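Local atomic coordinates of glutathione S-transferase enzyme with thioredoxin-like domain (Bradyrhizobium sp., PDB entry 4MF7), a protein that probably catalyses the conjugation of glutathione to electrophilic substrates, as a dimeric glutathione transferase with a thioredoxin-like domain and a helical domain. Residues K33-Q38 / E68-D73; D41-Y46 / I97-P102; Q125-D130 / Y201-I206; V185-L190 / H232-L237. All blocks are in the same frame, centred on the assembly; numbering follows the deposited sequence.

In the fold
Contacts 1 and 2 share the thioredoxin-like sheet: strand 43-47 lies between strands 67-71 and 95-98, and the two touch through backbone bonds such as that of Glu68 with Ile43. Contact 1 packs the N-terminal tail on edge strand 67-71 by ring-face contacts and one carboxylate bond, whereas contact 2 is an antiparallel backbone pairing that runs out into a turn at the surface around Asn100. Contact 3 fixes the interdomain loop to the start of helix 203-215. Contact 4 joins two helices of the helical domain and meets contact 3 where Trp236 bonds to Asp205. Contacts 1 and 2 include exposed residues (Pro36 and Gln38; Asp41 and Asn100); no touching residue of contacts 3 and 4 is exposed.

Contact 1: residues K33-Q38 / E68-D73; sequences KRWPAQ and EPHAID
Trp35 lies flat on the methyl end of Ile72: CD1 of Ile72 sits over the six-membered ring on the CE2-CZ2 side, 3.6 Å from its centroid, in a CH-pi contact. With its CG anti to the carbonyl carbon (chi1 -65°), the indole reaches along the strand toward residues 71 and 72, while CG of Arg34 covers the opposite face near the rim. A second CH-pi contact runs from Trp35 CB to the His70 imidazole, 4.2 Å from the ring centroid; the indole and imidazole themselves are oblique to each other. Pro36 O also packs against His70 CE1 at 3.1 Å.

The polar links lie toward the two ends. Glu68, extended beyond CG, brings OE2 to Gln38 N, which donates to its syn lone pair at 2.8 Å; Glu68 OE1 accepts from His39. At the other end a water accepts from Trp35 NE1 at 3.2 Å and from Asp73 N at 3.0 Å, bridging the segments at the indole edge.

Residues 35-38 run roughly antiparallel to edge strand 67-71. Gln44 of strand 43-47 is the polar partner of His70, and Phe84 of helix 82-87 packs against Trp35 and Ile72.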
loop_
_atom_site.group_PDB
_atom_site.type_symbol
_atom_site.label_atom_id
_atom_site.label_comp_id
_atom_site.label_asym_id
_atom_site.label_seq_id
_atom_site.Cartn_x
_atom_site.Cartn_y
_atom_site.Cartn_z
ATOM N N LYS A 33 13.652 -23.483 8.037
ATOM C CA LYS A 33 13.507 -24.891 8.447
ATOM C C LYS A 33 12.590 -25.639 7.491
ATOM O O LYS A 33 12.861 -26.786 7.163
ATOM C CB LYS A 33 12.998 -24.988 9.882
ATOM C CG LYS A 33 13.970 -24.384 10.887
ATOM C CD LYS A 33 13.313 -24.086 12.223
ATOM C CE LYS A 33 13.024 -25.357 12.999
ATOM N NZ LYS A 33 12.261 -25.054 14.236
ATOM N N ARG A 34 11.534 -24.974 7.012
ATOM C CA ARG A 34 10.621 -25.557 6.021
ATOM C C ARG A 34 11.008 -25.341 4.550
ATOM O O ARG A 34 10.731 -26.202 3.704
ATOM C CB ARG A 34 9.202 -25.063 6.265
ATOM C CG ARG A 34 8.164 -25.812 5.446
ATOM C CD ARG A 34 6.755 -25.516 5.919
ATOM N NE ARG A 34 6.421 -26.110 7.223
ATOM C CZ ARG A 34 5.760 -27.254 7.409
ATOM N NH1 ARG A 34 5.371 -28.002 6.376
ATOM N NH2 ARG A 34 5.484 -27.656 8.646
ATOM N N TRP A 35 11.600 -24.180 4.242
ATOM C CA TRP A 35 12.112 -23.865 2.900
ATOM C C TRP A 35 13.567 -23.483 3.004
ATOM O O TRP A 35 13.898 -22.306 3.063
ATOM C CB TRP A 35 11.292 -22.739 2.218
ATOM C CG TRP A 35 9.887 -23.151 1.937
ATOM C CD1 TRP A 35 9.439 -23.839 0.852
ATOM C CD2 TRP A 35 8.744 -22.920 2.765
ATOM N NE1 TRP A 35 8.096 -24.048 0.946
ATOM C CE2 TRP A 35 7.642 -23.507 2.120
ATOM C CE3 TRP A 35 8.547 -22.278 3.993
ATOM C CZ2 TRP A 35 6.356 -23.460 2.650
ATOM C CZ3 TRP A 35 7.280 -22.241 4.526
ATOM C CH2 TRP A 35 6.191 -22.811 3.845
ATOM N N PRO A 36 14.464 -24.494 3.038
ATOM C CA PRO A 36 15.881 -24.219 3.289
ATOM C C PRO A 36 16.523 -23.368 2.203
ATOM O O PRO A 36 16.128 -23.458 1.038
ATOM C CB PRO A 36 16.516 -25.628 3.334
ATOM C CG PRO A 36 15.389 -26.546 3.662
ATOM C CD PRO A 36 14.181 -25.942 3.002
ATOM N N ALA A 37 17.490 -22.561 2.595
ATOM C CA ALA A 37 18.242 -21.748 1.659
ATOM C C ALA A 37 19.415 -22.566 1.104
ATOM O O ALA A 37 20.329 -22.900 1.856
ATOM C CB ALA A 37 18.766 -20.509 2.364
ATOM N N GLN A 38 19.375 -22.908 -0.183
ATOM C CA GLN A 38 20.520 -23.555 -0.871
ATOM C C GLN A 38 21.648 -22.557 -1.125
ATOM O O GLN A 38 22.803 -22.966 -1.231
ATOM C CB GLN A 38 20.095 -24.192 -2.212
ATOM C CG GLN A 38 19.006 -25.237 -2.122
ATOM C CD GLN A 38 19.385 -26.407 -1.226
ATOM O OE1 GLN A 38 20.529 -26.870 -1.235
ATOM N NE2 GLN A 38 18.424 -26.886 -0.439
ATOM N N GLU A 68 16.709 -16.607 -4.697
ATOM C CA GLU A 68 16.316 -17.984 -4.584
ATOM C C GLU A 68 14.839 -18.114 -4.289
ATOM O O GLU A 68 14.430 -17.875 -3.156
ATOM C CB GLU A 68 17.126 -18.662 -3.474
ATOM C CG GLU A 68 16.896 -20.166 -3.382
ATOM C CD GLU A 68 17.783 -20.826 -2.340
ATOM O OE1 GLU A 68 18.771 -20.191 -1.879
ATOM O OE2 GLU A 68 17.493 -21.981 -1.993
ATOM N N PRO A 69 14.036 -18.512 -5.309
ATOM C CA PRO A 69 12.608 -18.616 -5.105
ATOM C C PRO A 69 12.133 -19.916 -4.459
ATOM O O PRO A 69 12.731 -20.984 -4.663
ATOM C CB PRO A 69 12.059 -18.485 -6.524
ATOM C CG PRO A 69 13.084 -19.190 -7.352
ATOM C CD PRO A 69 14.389 -18.753 -6.724
ATOM N N HIS A 70 11.076 -19.806 -3.673
ATOM C CA HIS A 70 10.435 -20.920 -2.988
ATOM C C HIS A 70 8.928 -20.771 -3.150
ATOM O O HIS A 70 8.348 -19.797 -2.687
ATOM C CB HIS A 70 10.776 -20.958 -1.500
ATOM C CG HIS A 70 12.245 -20.981 -1.201
ATOM N ND1 HIS A 70 12.989 -22.145 -1.168
ATOM C CD2 HIS A 70 13.116 -19.973 -0.952
ATOM C CE1 HIS A 70 14.246 -21.851 -0.881
ATOM N NE2 HIS A 70 14.352 -20.540 -0.760
ATOM N N ALA A 71 8.303 -21.756 -3.790
ATOM C CA ALA A 71 6.853 -21.798 -3.918
ATOM C C ALA A 71 6.236 -22.169 -2.584
ATOM O O ALA A 71 6.661 -23.117 -1.936
ATOM C CB ALA A 71 6.418 -22.796 -4.990
ATOM N N ILE A 72 5.231 -21.410 -2.181
ATOM C CA ILE A 72 4.533 -21.622 -0.931
ATOM C C ILE A 72 3.198 -22.279 -1.296
ATOM O O ILE A 72 2.365 -21.668 -1.953
ATOM C CB ILE A 72 4.344 -20.279 -0.194
ATOM C CG1 ILE A 72 5.709 -19.606 0.045
ATOM C CG2 ILE A 72 3.608 -20.464 1.120
ATOM C CD1 ILE A 72 6.707 -20.404 0.842
ATOM N N ASP A 73 3.029 -23.542 -0.913
ATOM C CA ASP A 73 1.858 -24.334 -1.338
ATOM C C ASP A 73 0.641 -24.019 -0.463
ATOM O O ASP A 73 0.505 -24.545 0.648
ATOM C CB ASP A 73 2.198 -25.838 -1.293
ATOM C CG ASP A 73 1.180 -26.719 -2.029
ATOM O OD1 ASP A 73 0.066 -26.248 -2.354
ATOM O OD2 ASP A 73 1.506 -27.905 -2.268
HETATM O O HOH W 1 5.275 -25.231 0.160
#

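Contact 2: residues D41-Y46 / I97-P102; sequences DRIQLY and IDPNGP
Within the mixed sheet of the thioredoxin-like domain, Gln44 and Ile97 form an antiparallel hydrogen-bonded pair joining strands 43-47 and 95-98. Gln44 N reaches Ile97 O at 2.9 Å, and Ile97 N returns a bond of 3.0 Å to Gln44 O, this one in the carbonyl plane. Ile97 O also takes a CA-H...O contact from Ile43.

On the sheet face that carries Gln44 and Ile97, CD1 of Ile97 meets Tyr46 OH at 3.6 Å and lies oblique to its ring. The Gln44 side chain bends at chi2 (-69°), turning back so that NE2 bonds to Arg42 O; its OE1 accepts from His70 and its NE2 also serves Glu68. Off that face, Ile43 CG1 slants across the Asp98 carboxylate, 3.6 Å from Asp98 OD1.

Past the pair the strands give way to a turn. Asp98 OD1 accepts from Asn100 N at 3.0 Å, from above the carboxylate plane, in an Asx turn, while OD2 is held by Tyr118 and Lys122. Pro99 lays CD against Arg42 O at 3.3 Å, and Asn100 ND2 makes a bent bond (136°) to Asp41 O. An alanine in place of Asp98 is likely to leave Asn100 N without its turn bond and the Lys122 charge without its mate.

Strand 43-47 has strand 67-71 on its other side, and Asp98 pairs on with Leu107 of strand 107-110. Helix 53-63 packs on Ile43 and Leu45, and helices 31-34 and 82-87 pack on Tyr46 and Ile97. Beyond the turn, Pro102 touches Pro131 of the second subunit.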
loop_
_atom_site.group_PDB
_atom_site.type_symbol
_atom_site.label_atom_id
_atom_site.label_comp_id
_atom_site.label_asym_id
_atom_site.label_seq_id
_atom_site.Cartn_x
_atom_site.Cartn_y
_atom_site.Cartn_z
ATOM N N ASP A 41 23.630 -16.574 0.498
ATOM C CA ASP A 41 24.038 -15.245 0.109
ATOM C C ASP A 41 23.084 -14.590 -0.888
ATOM O O ASP A 41 23.335 -13.475 -1.335
ATOM C CB ASP A 41 25.457 -15.247 -0.473
ATOM C CG ASP A 41 25.648 -16.253 -1.614
ATOM O OD1 ASP A 41 24.820 -17.179 -1.827
ATOM O OD2 ASP A 41 26.687 -16.120 -2.276
ATOM N N ARG A 42 21.998 -15.275 -1.233
ATOM C CA ARG A 42 20.994 -14.721 -2.155
ATOM C C ARG A 42 19.710 -14.336 -1.409
ATOM O O ARG A 42 19.356 -14.966 -0.422
ATOM C CB ARG A 42 20.626 -15.721 -3.258
ATOM C CG ARG A 42 21.804 -16.166 -4.116
ATOM C CD ARG A 42 21.370 -17.091 -5.240
ATOM N NE ARG A 42 22.543 -17.722 -5.848
ATOM C CZ ARG A 42 22.484 -18.657 -6.786
ATOM N NH1 ARG A 42 21.323 -19.059 -7.235
ATOM N NH2 ARG A 42 23.584 -19.188 -7.270
ATOM N N ILE A 43 19.022 -13.322 -1.944
ATOM C CA ILE A 43 17.651 -12.980 -1.494
ATOM C C ILE A 43 16.785 -14.224 -1.586
ATOM O O ILE A 43 16.773 -14.894 -2.628
ATOM C CB ILE A 43 17.069 -11.837 -2.337
ATOM C CG1 ILE A 43 17.798 -10.535 -2.003
ATOM C CG2 ILE A 43 15.571 -11.652 -2.057
ATOM C CD1 ILE A 43 17.648 -9.466 -3.052
ATOM N N GLN A 44 16.101 -14.568 -0.493
ATOM C CA GLN A 44 15.179 -15.651 -0.491
ATOM C C GLN A 44 13.799 -15.074 -0.784
ATOM O O GLN A 44 13.379 -14.113 -0.124
ATOM C CB GLN A 44 15.158 -16.380 0.842
ATOM C CG GLN A 44 16.530 -16.855 1.297
ATOM C CD GLN A 44 17.053 -17.987 0.411
ATOM O OE1 GLN A 44 16.415 -19.038 0.287
ATOM N NE2 GLN A 44 18.178 -17.769 -0.205
ATOM N N LEU A 45 13.123 -15.647 -1.771
ATOM C CA LEU A 45 11.755 -15.219 -2.157
ATOM C C LEU A 45 10.768 -16.331 -1.816
ATOM O O LEU A 45 10.935 -17.472 -2.261
ATOM C CB LEU A 45 11.684 -14.867 -3.652
ATOM C CG LEU A 45 10.284 -14.580 -4.199
ATOM C CD1 LEU A 45 9.712 -13.297 -3.577
ATOM C CD2 LEU A 45 10.323 -14.434 -5.706
ATOM N N TYR A 46 9.748 -16.002 -1.007
ATOM C CA TYR A 46 8.715 -16.958 -0.628
ATOM C C TYR A 46 7.424 -16.480 -1.233
ATOM O O TYR A 46 6.882 -15.468 -0.800
ATOM C CB TYR A 46 8.605 -17.081 0.892
ATOM C CG TYR A 46 9.937 -17.281 1.573
ATOM C CD1 TYR A 46 10.492 -18.558 1.713
ATOM C CD2 TYR A 46 10.680 -16.191 2.034
ATOM C CE1 TYR A 46 11.743 -18.734 2.290
ATOM C CE2 TYR A 46 11.923 -16.371 2.622
ATOM C CZ TYR A 46 12.437 -17.658 2.761
ATOM O OH TYR A 46 13.686 -17.846 3.319
ATOM N N ILE A 97 13.617 -12.584 2.414
ATOM C CA ILE A 97 14.699 -12.285 3.344
ATOM C C ILE A 97 15.896 -11.904 2.495
ATOM O O ILE A 97 16.358 -12.693 1.665
ATOM C CB ILE A 97 15.085 -13.465 4.273
ATOM C CG1 ILE A 97 13.908 -13.902 5.145
ATOM C CG2 ILE A 97 16.311 -13.081 5.113
ATOM C CD1 ILE A 97 14.070 -15.272 5.777
ATOM N N ASP A 98 16.365 -10.681 2.659
ATOM C CA ASP A 98 17.591 -10.246 2.028
ATOM C C ASP A 98 18.726 -10.485 3.042
ATOM O O ASP A 98 18.806 -9.780 4.052
ATOM C CB ASP A 98 17.518 -8.775 1.645
ATOM C CG ASP A 98 18.754 -8.299 0.947
ATOM O OD1 ASP A 98 19.666 -9.146 0.732
ATOM O OD2 ASP A 98 18.825 -7.103 0.606
ATOM N N PRO A 99 19.602 -11.490 2.785
ATOM C CA PRO A 99 20.712 -11.722 3.721
ATOM C C PRO A 99 21.704 -10.543 3.798
ATOM O O PRO A 99 22.422 -10.420 4.779
ATOM C CB PRO A 99 21.401 -12.993 3.141
ATOM C CG PRO A 99 21.143 -12.872 1.667
ATOM C CD PRO A 99 19.733 -12.322 1.565
ATOM N N ASN A 100 21.742 -9.720 2.756
ATOM C CA ASN A 100 22.593 -8.540 2.642
ATOM C C ASN A 100 21.779 -7.238 2.842
ATOM O O ASN A 100 21.802 -6.326 1.993
ATOM C CB ASN A 100 23.282 -8.505 1.274
ATOM C CG ASN A 100 23.994 -9.807 0.957
ATOM O OD1 ASN A 100 24.795 -10.271 1.749
ATOM N ND2 ASN A 100 23.678 -10.419 -0.180
ATOM N N GLY A 101 21.083 -7.183 3.971
ATOM C CA GLY A 101 20.204 -6.065 4.262
ATOM C C GLY A 101 20.979 -4.887 4.813
ATOM O O GLY A 101 22.228 -4.911 4.881
ATOM N N PRO A 102 20.252 -3.834 5.209
ATOM C CA PRO A 102 20.898 -2.644 5.755
ATOM C C PRO A 102 21.804 -3.001 6.914
ATOM O O PRO A 102 21.437 -3.844 7.754
ATOM C CB PRO A 102 19.711 -1.803 6.235
ATOM C CG PRO A 102 18.643 -2.142 5.262
ATOM C CD PRO A 102 18.797 -3.615 5.041
#

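Contact 3: residues Q125-D130 / Y201-I206; sequences QFLPAD and YTIADI
Phe126 and Thr202 bring the two backbones within 4.1 Å at their CA atoms, and Phe126 has the most surface buried. Its ring receives CD1 of Ile206 over one face, 4.1 Å from Phe126 CG and offset toward the rim, while Tyr201 O lies at the ring edge. Phe126 CE1 in turn meets the edge of the Tyr201 ring, 3.8 Å from Tyr201 CD2, with the two planes at 82°. Phe126 O accepts from Ile203 N at 2.9 Å, in the carbonyl plane.

Thr202 is the N-cap of helix 203-215 and forms a capping box with Asp205: Thr202 OG1 accepts from Ala204 N at 3.1 Å, and Thr202 N donates to Asp205 OD2 in a nearly straight bond (171°). A chi1 of 66° sets OG1 between the backbone N and the carbonyl carbon, facing the first turn, and directs CG2 to Pro128 CD at 3.7 Å. Replacing Phe126 by alanine would probably open a gap beside Ile206 and the Tyr201 edge.

Ile203 extends CD1 to Leu127 CD2 at 3.9 Å. Met59 of helix 53-63 touches Ile203 and Ile206, and Glu62 and Thr63 of that helix pack on Phe126.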
loop_
_atom_site.group_PDB
_atom_site.type_symbol
_atom_site.label_atom_id
_atom_site.label_comp_id
_atom_site.label_asym_id
_atom_site.label_seq_id
_atom_site.Cartn_x
_atom_site.Cartn_y
_atom_site.Cartn_z
ATOM N N GLN A 125 17.478 1.512 -8.925
ATOM C CA GLN A 125 16.800 1.290 -10.192
ATOM C C GLN A 125 15.251 1.399 -10.031
ATOM O O GLN A 125 14.727 1.107 -8.965
ATOM C CB GLN A 125 17.160 -0.122 -10.746
ATOM C CG GLN A 125 18.662 -0.393 -11.037
ATOM C CD GLN A 125 18.881 -1.827 -11.584
ATOM O OE1 GLN A 125 18.245 -2.216 -12.558
ATOM N NE2 GLN A 125 19.730 -2.615 -10.927
ATOM N N PHE A 126 14.586 1.819 -11.101
ATOM C CA PHE A 126 13.116 1.709 -11.315
ATOM C C PHE A 126 12.310 2.728 -10.500
ATOM O O PHE A 126 11.132 2.510 -10.203
ATOM C CB PHE A 126 12.639 0.261 -11.120
ATOM C CG PHE A 126 13.364 -0.703 -12.019
ATOM C CD1 PHE A 126 13.269 -0.539 -13.391
ATOM C CD2 PHE A 126 14.163 -1.698 -11.513
ATOM C CE1 PHE A 126 13.953 -1.397 -14.250
ATOM C CE2 PHE A 126 14.883 -2.549 -12.370
ATOM C CZ PHE A 126 14.754 -2.389 -13.733
ATOM N N LEU A 127 12.961 3.846 -10.162
ATOM C CA LEU A 127 12.264 5.050 -9.694
ATOM C C LEU A 127 12.690 6.251 -10.552
ATOM O O LEU A 127 13.853 6.302 -11.008
ATOM C CB LEU A 127 12.586 5.337 -8.246
ATOM C CG LEU A 127 11.803 4.560 -7.202
ATOM C CD1 LEU A 127 12.345 4.859 -5.810
ATOM C CD2 LEU A 127 10.317 4.890 -7.278
ATOM N N PRO A 128 11.784 7.214 -10.775
ATOM C CA PRO A 128 12.208 8.422 -11.501
ATOM C C PRO A 128 13.287 9.169 -10.724
ATOM O O PRO A 128 13.496 8.904 -9.530
ATOM C CB PRO A 128 10.914 9.242 -11.614
ATOM C CG PRO A 128 9.823 8.233 -11.436
ATOM C CD PRO A 128 10.360 7.307 -10.417
ATOM N N ALA A 129 13.998 10.071 -11.408
ATOM C CA ALA A 129 15.062 10.832 -10.771
ATOM C C ALA A 129 14.451 11.971 -9.942
ATOM O O ALA A 129 14.907 12.295 -8.850
ATOM C CB ALA A 129 16.006 11.397 -11.833
ATOM N N ASP A 130 13.401 12.548 -10.500
ATOM C CA ASP A 130 12.765 13.735 -9.962
ATOM C C ASP A 130 12.006 13.403 -8.664
ATOM O O ASP A 130 11.188 12.496 -8.666
ATOM C CB ASP A 130 11.802 14.223 -11.024
ATOM C CG ASP A 130 11.003 15.382 -10.575
ATOM O OD1 ASP A 130 11.604 16.429 -10.282
ATOM O OD2 ASP A 130 9.779 15.231 -10.517
ATOM N N TYR A 201 10.340 3.658 -17.024
ATOM C CA TYR A 201 9.783 2.395 -16.541
ATOM C C TYR A 201 10.127 2.241 -15.078
ATOM O O TYR A 201 11.310 2.325 -14.659
ATOM C CB TYR A 201 10.314 1.229 -17.372
ATOM C CG TYR A 201 9.914 -0.159 -16.958
ATOM C CD1 TYR A 201 8.737 -0.700 -17.386
ATOM C CD2 TYR A 201 10.776 -0.971 -16.208
ATOM C CE1 TYR A 201 8.379 -1.999 -17.080
ATOM C CE2 TYR A 201 10.423 -2.262 -15.878
ATOM C CZ TYR A 201 9.221 -2.780 -16.323
ATOM O OH TYR A 201 8.869 -4.071 -16.036
ATOM N N THR A 202 9.093 2.012 -14.259
ATOM C CA THR A 202 9.273 2.065 -12.819
ATOM C C THR A 202 8.587 0.929 -12.083
ATOM O O THR A 202 7.881 0.120 -12.681
ATOM C CB THR A 202 8.717 3.398 -12.208
ATOM O OG1 THR A 202 7.295 3.446 -12.353
ATOM C CG2 THR A 202 9.379 4.661 -12.827
ATOM N N ILE A 203 8.788 0.894 -10.772
ATOM C CA ILE A 203 8.026 0.009 -9.901
ATOM C C ILE A 203 6.494 0.140 -10.057
ATOM O O ILE A 203 5.762 -0.811 -9.742
ATOM C CB ILE A 203 8.468 0.071 -8.418
ATOM C CG1 ILE A 203 8.289 1.475 -7.783
ATOM C CG2 ILE A 203 9.848 -0.462 -8.236
ATOM C CD1 ILE A 203 8.622 1.504 -6.301
ATOM N N ALA A 204 5.999 1.277 -10.559
ATOM C CA ALA A 204 4.555 1.417 -10.881
ATOM C C ALA A 204 4.082 0.417 -11.949
ATOM O O ALA A 204 3.050 -0.203 -11.793
ATOM C CB ALA A 204 4.201 2.836 -11.293
ATOM N N ASP A 205 4.831 0.297 -13.047
ATOM C CA ASP A 205 4.536 -0.692 -14.103
ATOM C C ASP A 205 4.733 -2.128 -13.589
ATOM O O ASP A 205 3.892 -3.017 -13.825
ATOM C CB ASP A 205 5.402 -0.432 -15.329
ATOM C CG ASP A 205 5.359 1.027 -15.748
ATOM O OD1 ASP A 205 4.339 1.454 -16.353
ATOM O OD2 ASP A 205 6.345 1.711 -15.422
ATOM N N ILE A 206 5.816 -2.325 -12.836
ATOM C CA ILE A 206 6.148 -3.627 -12.269
ATOM C C ILE A 206 5.037 -4.072 -11.322
ATOM O O ILE A 206 4.731 -5.248 -11.252
ATOM C CB ILE A 206 7.547 -3.605 -11.604
ATOM C CG1 ILE A 206 8.629 -3.345 -12.668
ATOM C CG2 ILE A 206 7.841 -4.849 -10.776
ATOM C CD1 ILE A 206 9.984 -3.007 -12.073
#

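Contact 4: residues V185-L190 / H232-L237; sequences VLEARL and HVPAWL
The Glu187 carboxylate accepts the first backbone N-H groups of helix 232-241 where the axes of segments 185-190 and 232-237 cross at 76°, in the helical C-terminal domain of the glutathione transferase fold. OE1 accepts from His232 N at 3.0 Å in an almost straight bond, and OE2 accepts from Val233 N at 2.8 Å. Each is met on the syn side, somewhat out of the carboxylate plane. A weak third bond joins His232 N to OE2. Thr231 N, just ahead of the helix, also bonds to OE1, so one side chain meets it and the first two N-H groups of the helix. The Glu187 chain leaves CA with CG anti to the backbone N and bends at chi2 (70°), turning the carboxylate toward these donors. The positive end of the helix dipole would probably favour the ionised carboxylate. The His232 side chain crosses that of Glu187 at about a right angle, ring and carboxylate planes 33° apart, with His232 CD2 3.2 Å from Glu187 OE1.

Below this polar layer the contact is apolar. CG2 of Val233 lies across Leu186 CB at 3.9 Å, and CD2 of Leu186 approaches Trp236 CZ3 at the same distance. The indole NE1 of Trp236 is satisfied by Asp205 OD1, which ties the pair to helix 203-215. Leu190 CD1 rests over one indole face in a CH-pi contact, 3.5 Å from Trp236 CG.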
loop_
_atom_site.group_PDB
_atom_site.type_symbol
_atom_site.label_atom_id
_atom_site.label_comp_id
_atom_site.label_asym_id
_atom_site.label_seq_id
_atom_site.Cartn_x
_atom_site.Cartn_y
_atom_site.Cartn_z
ATOM N N VAL A 185 -9.158 3.975 -15.223
ATOM C CA VAL A 185 -8.155 4.821 -14.590
ATOM C C VAL A 185 -6.803 4.669 -15.263
ATOM O O VAL A 185 -6.175 5.659 -15.622
ATOM C CB VAL A 185 -8.062 4.525 -13.079
ATOM C CG1 VAL A 185 -6.889 5.271 -12.443
ATOM C CG2 VAL A 185 -9.372 4.927 -12.415
ATOM N N LEU A 186 -6.373 3.428 -15.468
ATOM C CA LEU A 186 -5.100 3.170 -16.112
ATOM C C LEU A 186 -5.085 3.701 -17.551
ATOM O O LEU A 186 -4.094 4.269 -18.016
ATOM C CB LEU A 186 -4.795 1.666 -16.083
ATOM C CG LEU A 186 -3.378 1.142 -16.166
ATOM C CD1 LEU A 186 -2.427 1.826 -15.199
ATOM C CD2 LEU A 186 -3.437 -0.351 -15.863
ATOM N N GLU A 187 -6.195 3.514 -18.249
ATOM C CA GLU A 187 -6.348 3.990 -19.629
ATOM C C GLU A 187 -6.153 5.536 -19.692
ATOM O O GLU A 187 -5.394 6.040 -20.523
ATOM C CB GLU A 187 -7.745 3.614 -20.138
ATOM C CG GLU A 187 -8.042 3.992 -21.578
ATOM C CD GLU A 187 -7.279 3.180 -22.609
ATOM O OE1 GLU A 187 -7.445 3.450 -23.817
ATOM O OE2 GLU A 187 -6.525 2.260 -22.251
ATOM N N ALA A 188 -6.788 6.230 -18.767
ATOM C CA ALA A 188 -6.671 7.693 -18.665
ATOM C C ALA A 188 -5.235 8.122 -18.368
ATOM O O ALA A 188 -4.738 9.077 -18.970
ATOM C CB ALA A 188 -7.637 8.238 -17.607
ATOM N N ARG A 189 -4.552 7.407 -17.467
ATOM C CA ARG A 189 -3.156 7.703 -17.159
ATOM C C ARG A 189 -2.236 7.465 -18.337
ATOM O O ARG A 189 -1.316 8.231 -18.547
ATOM C CB ARG A 189 -2.664 6.867 -15.951
ATOM C CG ARG A 189 -1.216 7.078 -15.568
ATOM C CD ARG A 189 -0.991 8.503 -15.051
ATOM N NE ARG A 189 0.427 8.707 -14.776
ATOM C CZ ARG A 189 0.961 9.847 -14.372
ATOM N NH1 ARG A 189 0.183 10.897 -14.171
ATOM N NH2 ARG A 189 2.270 9.932 -14.152
ATOM N N LEU A 190 -2.465 6.391 -19.100
ATOM C CA LEU A 190 -1.504 5.969 -20.114
ATOM C C LEU A 190 -1.727 6.658 -21.480
ATOM O O LEU A 190 -0.971 6.443 -22.415
ATOM C CB LEU A 190 -1.529 4.433 -20.256
ATOM C CG LEU A 190 -0.911 3.629 -19.110
ATOM C CD1 LEU A 190 -1.314 2.161 -19.193
ATOM C CD2 LEU A 190 0.602 3.776 -19.088
ATOM N N HIS A 232 -4.850 2.448 -24.850
ATOM C CA HIS A 232 -3.583 2.720 -24.181
ATOM C C HIS A 232 -3.140 1.577 -23.274
ATOM O O HIS A 232 -1.975 1.262 -23.259
ATOM C CB HIS A 232 -3.676 4.057 -23.442
ATOM C CG HIS A 232 -4.200 5.147 -24.327
ATOM N ND1 HIS A 232 -3.544 5.536 -25.473
ATOM C CD2 HIS A 232 -5.350 5.859 -24.285
ATOM C CE1 HIS A 232 -4.256 6.467 -26.087
ATOM N NE2 HIS A 232 -5.356 6.679 -25.389
ATOM N N VAL A 233 -4.069 0.973 -22.542
ATOM C CA VAL A 233 -3.702 -0.199 -21.702
ATOM C C VAL A 233 -3.158 -1.373 -22.544
ATOM O O VAL A 233 -2.083 -1.913 -22.227
ATOM C CB VAL A 233 -4.833 -0.624 -20.750
ATOM C CG1 VAL A 233 -4.406 -1.810 -19.911
ATOM C CG2 VAL A 233 -5.204 0.515 -19.801
ATOM N N PRO A 234 -3.851 -1.752 -23.638
ATOM C CA PRO A 234 -3.337 -2.857 -24.478
ATOM C C PRO A 234 -1.925 -2.630 -25.010
ATOM O O PRO A 234 -1.091 -3.540 -24.986
ATOM C CB PRO A 234 -4.374 -2.948 -25.616
ATOM C CG PRO A 234 -5.619 -2.431 -25.029
ATOM C CD PRO A 234 -5.215 -1.367 -24.027
ATOM N N ALA A 235 -1.640 -1.408 -25.451
ATOM C CA ALA A 235 -0.318 -1.071 -25.969
ATOM C C ALA A 235 0.757 -1.106 -24.870
ATOM O O ALA A 235 1.827 -1.655 -25.051
ATOM C CB ALA A 235 -0.356 0.294 -26.633
ATOM N N TRP A 236 0.446 -0.535 -23.717
ATOM C CA TRP A 236 1.352 -0.582 -22.587
ATOM C C TRP A 236 1.585 -2.045 -22.127
ATOM O O TRP A 236 2.713 -2.427 -21.842
ATOM C CB TRP A 236 0.783 0.275 -21.452
ATOM C CG TRP A 236 1.333 0.057 -20.095
ATOM C CD1 TRP A 236 2.392 0.666 -19.525
ATOM C CD2 TRP A 236 0.720 -0.755 -19.061
ATOM N NE1 TRP A 236 2.524 0.262 -18.199
ATOM C CE2 TRP A 236 1.510 -0.620 -17.906
ATOM C CE3 TRP A 236 -0.393 -1.617 -19.038
ATOM C CZ2 TRP A 236 1.217 -1.299 -16.710
ATOM C CZ3 TRP A 236 -0.709 -2.280 -17.833
ATOM C CH2 TRP A 236 0.122 -2.123 -16.700
ATOM N N LEU A 237 0.525 -2.846 -22.076
ATOM C CA LEU A 237 0.674 -4.253 -21.656
ATOM C C LEU A 237 1.632 -4.972 -22.604
ATOM O O LEU A 237 2.500 -5.724 -22.168
ATOM C CB LEU A 237 -0.663 -4.967 -21.592
ATOM C CG LEU A 237 -0.631 -6.449 -21.114
ATOM C CD1 LEU A 237 -0.063 -6.589 -19.689
ATOM C CD2 LEU A 237 -2.031 -7.062 -21.196
#